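Local coordinates for uncharacterized protein Tm1679 (Thermotoga maritima, PDB 3H3E), which binds zinc through a cluster of histidines and is probably a metal-dependent enzyme of the metallo-beta-lactamase superfamily, its substrate and reaction not established, at residues R14-D20 against G32-D38; S39-T44 against P62-S68. The protein carries 2 engineered substitutions. All coordinates share one frame; numbering follows the deposited sequence.

Contact 1: R14-D20 against G32-D38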
# COMPACT_ATOMS: atom_id res chain seq x y z
N ARG A 14 1.17 6.71 -15.90
CA ARG A 14 2.20 5.69 -15.65
C ARG A 14 2.35 5.33 -14.17
O ARG A 14 2.15 6.17 -13.30
CB ARG A 14 3.54 6.15 -16.24
CG ARG A 14 3.62 6.08 -17.76
CD ARG A 14 4.56 7.14 -18.34
NE ARG A 14 5.97 6.94 -17.98
CZ ARG A 14 6.94 6.64 -18.85
NH1 ARG A 14 6.66 6.51 -20.14
NH2 ARG A 14 8.19 6.48 -18.43
N ILE A 15 2.71 4.08 -13.91
CA ILE A 15 2.98 3.61 -12.55
C ILE A 15 4.34 2.91 -12.50
O ILE A 15 4.67 2.14 -13.39
CB ILE A 15 1.93 2.59 -12.11
CG1 ILE A 15 0.57 3.27 -11.96
CG2 ILE A 15 2.33 1.95 -10.79
CD1 ILE A 15 -0.52 2.30 -11.58
N HIS A 16 5.12 3.18 -11.46
CA HIS A 16 6.45 2.57 -11.32
C HIS A 16 6.67 1.96 -9.96
O HIS A 16 6.56 2.64 -8.96
CB HIS A 16 7.54 3.60 -11.54
CG HIS A 16 7.70 4.03 -12.96
ND1 HIS A 16 6.94 5.04 -13.53
CD2 HIS A 16 8.55 3.61 -13.94
CE1 HIS A 16 7.31 5.22 -14.78
NE2 HIS A 16 8.28 4.36 -15.06
N VAL A 17 7.02 0.68 -9.92
CA VAL A 17 7.38 0.12 -8.64
C VAL A 17 8.81 0.55 -8.34
O VAL A 17 9.72 0.24 -9.08
CB VAL A 17 7.24 -1.42 -8.62
CG1 VAL A 17 7.76 -1.97 -7.33
CG2 VAL A 17 5.78 -1.79 -8.77
N LEU A 18 9.00 1.32 -7.28
CA LEU A 18 10.33 1.85 -6.99
C LEU A 18 10.99 1.02 -5.90
O LEU A 18 12.20 1.05 -5.75
CB LEU A 18 10.25 3.31 -6.57
CG LEU A 18 9.80 4.34 -7.61
CD1 LEU A 18 10.15 5.72 -7.07
CD2 LEU A 18 10.48 4.11 -8.96
N CYS A 19 10.20 0.29 -5.13
CA CYS A 19 10.77 -0.62 -4.14
C CYS A 19 9.85 -1.81 -3.90
O CYS A 19 8.63 -1.68 -3.86
CB CYS A 19 11.05 0.11 -2.83
SG CYS A 19 11.66 -0.97 -1.53
N ASP A 20 10.46 -2.99 -3.78
CA ASP A 20 9.72 -4.23 -3.58
C ASP A 20 10.71 -5.30 -3.20
O ASP A 20 11.92 -5.11 -3.30
CB ASP A 20 8.98 -4.64 -4.86
CG ASP A 20 8.05 -5.80 -4.64
OD1 ASP A 20 7.14 -5.67 -3.78
OD2 ASP A 20 8.21 -6.85 -5.31
N GLY A 32 10.28 -3.98 1.54
CA GLY A 32 9.51 -2.77 1.72
C GLY A 32 8.80 -2.49 0.42
O GLY A 32 9.09 -3.13 -0.59
N PHE A 33 7.89 -1.53 0.43
CA PHE A 33 7.11 -1.23 -0.75
C PHE A 33 7.16 0.28 -1.06
O PHE A 33 7.11 1.11 -0.16
CB PHE A 33 5.67 -1.74 -0.57
CG PHE A 33 4.81 -1.62 -1.80
CD1 PHE A 33 5.17 -2.27 -2.98
CD2 PHE A 33 3.66 -0.84 -1.79
CE1 PHE A 33 4.39 -2.14 -4.13
CE2 PHE A 33 2.88 -0.70 -2.92
CZ PHE A 33 3.24 -1.36 -4.09
N SER A 34 7.28 0.62 -2.34
CA SER A 34 7.14 2.01 -2.78
C SER A 34 6.80 2.00 -4.25
O SER A 34 7.45 1.31 -5.04
CB SER A 34 8.42 2.83 -2.54
OG SER A 34 8.38 4.07 -3.24
N VAL A 35 5.77 2.75 -4.62
CA VAL A 35 5.33 2.80 -6.00
C VAL A 35 4.95 4.22 -6.37
O VAL A 35 4.22 4.89 -5.66
CB VAL A 35 4.14 1.85 -6.25
CG1 VAL A 35 3.06 2.11 -5.26
CG2 VAL A 35 3.60 2.04 -7.63
N LEU A 36 5.51 4.69 -7.49
CA LEU A 36 5.19 5.99 -8.04
C LEU A 36 3.96 5.87 -8.93
O LEU A 36 3.92 5.08 -9.87
CB LEU A 36 6.37 6.51 -8.85
CG LEU A 36 6.22 7.88 -9.49
CD1 LEU A 36 5.95 8.95 -8.46
CD2 LEU A 36 7.48 8.19 -10.25
N VAL A 37 2.94 6.66 -8.61
CA VAL A 37 1.68 6.58 -9.32
C VAL A 37 1.35 7.92 -9.93
O VAL A 37 0.80 8.78 -9.26
CB VAL A 37 0.55 6.21 -8.37
CG1 VAL A 37 -0.75 6.05 -9.14
CG2 VAL A 37 0.90 4.94 -7.62
N ASP A 38 1.69 8.09 -11.19
CA ASP A 38 1.52 9.37 -11.85
C ASP A 38 2.25 10.42 -11.05
O ASP A 38 3.48 10.41 -10.96
CB ASP A 38 0.04 9.72 -11.98
CG ASP A 38 -0.29 10.42 -13.29
OD1 ASP A 38 0.30 10.06 -14.34
OD2 ASP A 38 -1.16 11.32 -13.28

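Contact 2: S39-T44 against P62-S68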
# COMPACT_ATOMS: atom_id res chain seq x y z
N SER A 39 1.50 11.30 -10.41
CA SER A 39 2.10 12.48 -9.79
C SER A 39 2.22 12.39 -8.28
O SER A 39 2.40 13.40 -7.60
CB SER A 39 1.25 13.70 -10.14
OG SER A 39 -0.12 13.40 -9.91
N VAL A 40 2.11 11.19 -7.74
CA VAL A 40 2.11 11.04 -6.30
C VAL A 40 2.92 9.78 -5.94
O VAL A 40 2.90 8.80 -6.68
CB VAL A 40 0.65 10.98 -5.80
CG1 VAL A 40 0.27 9.59 -5.37
CG2 VAL A 40 0.46 11.96 -4.69
N LEU A 41 3.69 9.82 -4.86
CA LEU A 41 4.46 8.63 -4.47
C LEU A 41 3.78 7.91 -3.32
O LEU A 41 3.51 8.51 -2.28
CB LEU A 41 5.90 8.98 -4.11
CG LEU A 41 6.82 7.85 -3.61
CD1 LEU A 41 7.20 6.83 -4.69
CD2 LEU A 41 8.06 8.45 -3.01
N PHE A 42 3.48 6.63 -3.52
CA PHE A 42 2.81 5.80 -2.52
C PHE A 42 3.83 4.95 -1.80
O PHE A 42 4.39 4.03 -2.38
CB PHE A 42 1.77 4.87 -3.19
CG PHE A 42 0.85 4.20 -2.21
CD1 PHE A 42 -0.32 4.83 -1.79
CD2 PHE A 42 1.13 2.94 -1.72
CE1 PHE A 42 -1.17 4.21 -0.89
CE2 PHE A 42 0.27 2.32 -0.83
CZ PHE A 42 -0.88 2.97 -0.42
N ASP A 43 4.07 5.28 -0.53
CA ASP A 43 5.08 4.60 0.29
C ASP A 43 6.53 4.84 -0.18
O ASP A 43 6.77 5.34 -1.27
CB ASP A 43 4.76 3.11 0.45
CG ASP A 43 3.60 2.87 1.41
OD1 ASP A 43 3.11 3.86 1.99
OD2 ASP A 43 3.18 1.71 1.59
N THR A 44 7.49 4.49 0.67
CA THR A 44 8.87 4.84 0.43
C THR A 44 9.89 3.78 0.87
O THR A 44 11.05 4.11 1.08
CB THR A 44 9.24 6.15 1.15
OG1 THR A 44 9.09 5.97 2.56
CG2 THR A 44 8.35 7.28 0.71
N PRO A 62 7.80 13.35 -6.87
CA PRO A 62 6.88 14.46 -6.75
C PRO A 62 6.85 14.99 -5.32
O PRO A 62 7.41 14.41 -4.40
CB PRO A 62 5.53 13.84 -7.09
CG PRO A 62 5.79 12.33 -7.22
CD PRO A 62 7.12 12.07 -6.65
N LYS A 63 6.17 16.11 -5.16
CA LYS A 63 6.06 16.75 -3.87
C LYS A 63 5.35 15.86 -2.87
O LYS A 63 5.71 15.82 -1.69
CB LYS A 63 5.31 18.07 -4.04
CG LYS A 63 4.97 18.74 -2.74
CD LYS A 63 4.05 19.92 -2.99
CE LYS A 63 3.00 19.59 -4.03
NZ LYS A 63 1.82 20.47 -3.87
N ASP A 64 4.31 15.15 -3.34
CA ASP A 64 3.39 14.46 -2.43
C ASP A 64 3.74 13.00 -2.24
O ASP A 64 3.81 12.22 -3.19
CB ASP A 64 1.94 14.57 -2.92
CG ASP A 64 1.39 15.97 -2.82
OD1 ASP A 64 1.33 16.54 -1.71
OD2 ASP A 64 0.98 16.52 -3.86
N VAL A 65 3.95 12.64 -0.98
CA VAL A 65 4.19 11.25 -0.61
C VAL A 65 3.08 10.78 0.32
O VAL A 65 2.82 11.42 1.34
CB VAL A 65 5.53 11.11 0.10
CG1 VAL A 65 5.80 9.65 0.43
CG2 VAL A 65 6.64 11.73 -0.76
N LEU A 66 2.42 9.68 -0.04
CA LEU A 66 1.34 9.14 0.76
C LEU A 66 1.83 7.93 1.51
O LEU A 66 2.55 7.11 0.95
CB LEU A 66 0.18 8.71 -0.13
CG LEU A 66 -0.12 9.61 -1.31
CD1 LEU A 66 -1.21 8.98 -2.11
CD2 LEU A 66 -0.50 11.00 -0.85
N ILE A 67 1.41 7.80 2.76
CA ILE A 67 1.86 6.70 3.60
C ILE A 67 0.70 5.78 3.93
O ILE A 67 -0.26 6.21 4.58
CB ILE A 67 2.47 7.22 4.89
CG1 ILE A 67 3.71 8.04 4.58
CG2 ILE A 67 2.84 6.06 5.77
CD1 ILE A 67 4.80 7.26 3.86
N SER A 68 0.78 4.53 3.49
CA SER A 68 -0.30 3.57 3.68
C SER A 68 -0.48 3.17 5.14
O SER A 68 -1.59 2.93 5.59
CB SER A 68 -0.04 2.33 2.84
OG SER A 68 1.22 1.77 3.16
O HOH W 1 2.56 15.70 -5.69

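Contact 1: R14-D20 against G32-D38
The carbonyl oxygen of S34 is gripped by two backbone amides of the facing strand, L18 N at 2.7 Å and C19 N at 2.9 Å from S34 O, both donors tilted out of its carbonyl plane. Two residues set against one make this a classic beta bulge where strands 13-19 and 34-37, neighbours in a mixed sheet of the metallo-beta-lactamase fold, pair antiparallel. Beyond it S34 N returns a bond to C19 O. On the other side of the bulge H16 and L36 form a hydrogen-bonded pair, N to O in both directions, and D38 N closes the row on R14 O.

I15, V17, V35 and V37 share one face. There CG2 of I15 meets CG2 of V35 at 3.4 Å, the two side chains crossing at a slant, while I15 and V37 run side by side. The opposite face carries H16, C19, S34 and L36; CB of C19 packs on CB of S34 at 3.8 Å, and helix 49-56 covers this side through F50, which touches both L18 and S34. With chi1 of 166°, S34 OG is turned anti to its own N, and it bonds to the carbonyl oxygen of D43.

The bulge thus puts two consecutive amides, of L18 and C19, on one buried acceptor, and S34 itself, buried against F50 and L41, has N, O and OG each bonded.

Contact 2: S39-T44 against P62-S68
Strands 40-42 and 64-66 run parallel, their axes 4.7 Å apart at closest approach and 25° from exact alignment, with L41 N bonded to D64 O, L66 N to L41 O and D43 N to L66 O.

Past the last of these bonds the side chain of D43 takes over the pairing. Its carboxylate meets S68 with both oxygens: S68 N gives a nearly straight bond to D43 OD1 (2.9 Å, 173° at the hydrogen), and S68 OG donates to D43 OD2. Each oxygen uses its syn lone pair, so the serine holds the carboxylate in a two-point grip that should limit its rotation. D43 OD2 is also bonded to ND1 of H74. With chi1 at -74°, the carboxylate lies anti to the carbonyl carbon of D43, reaching across to residues 67-68.

CZ of F42 comes against CB of S68 at 3.4 Å, and D43 OD1 sits over one face of the ring, offset toward its rim. V40 and L66 cross at about a right angle, CG1 of the valine touching CD1 of the leucine at 3.6 Å; L166 of strand 165-170 packs on V40, F42 and L66. On the face of L41 and V65, CG1 of V65 is met by CG2 of T44 from the loop after strand 40-42, at 3.5 Å and again nearly perpendicular. At the start of the strands one water bridges S39 O to the amide and OD2 of D64, while D64 OD1 is held by the indole NH of W87.

Strands 40-42 and 64-66 are the two parallel strands of a beta-alpha-beta unit connected through helix 49-56, and S68 delivers the chain directly to H69, as in the metallo-beta-lactamase fold, where the metal-binding histidines follow a strand end.

Contact 1 and contact 2, centred about 9 Å apart, are two pairings of one mixed sheet, separated by the pairing of strand 34-37 with strand 40-42. Strand 34-37 of contact 1 is followed directly by strand 40-42 of contact 2, and the two are neighbours: V35 O and F42 N lie 2.8 Å apart, a probable hydrogen bond, and CD1 of L41 packs against OG of S34 at 3.3 Å. Strand order therefore runs 13-19, 34-37, 40-42, 64-66 across both contacts. Both also approach the zinc site formed by H69, H71 and H182: the nearest side-chain atom of S68 is about 7 Å from the zinc ion, that of F33 about 9 Å.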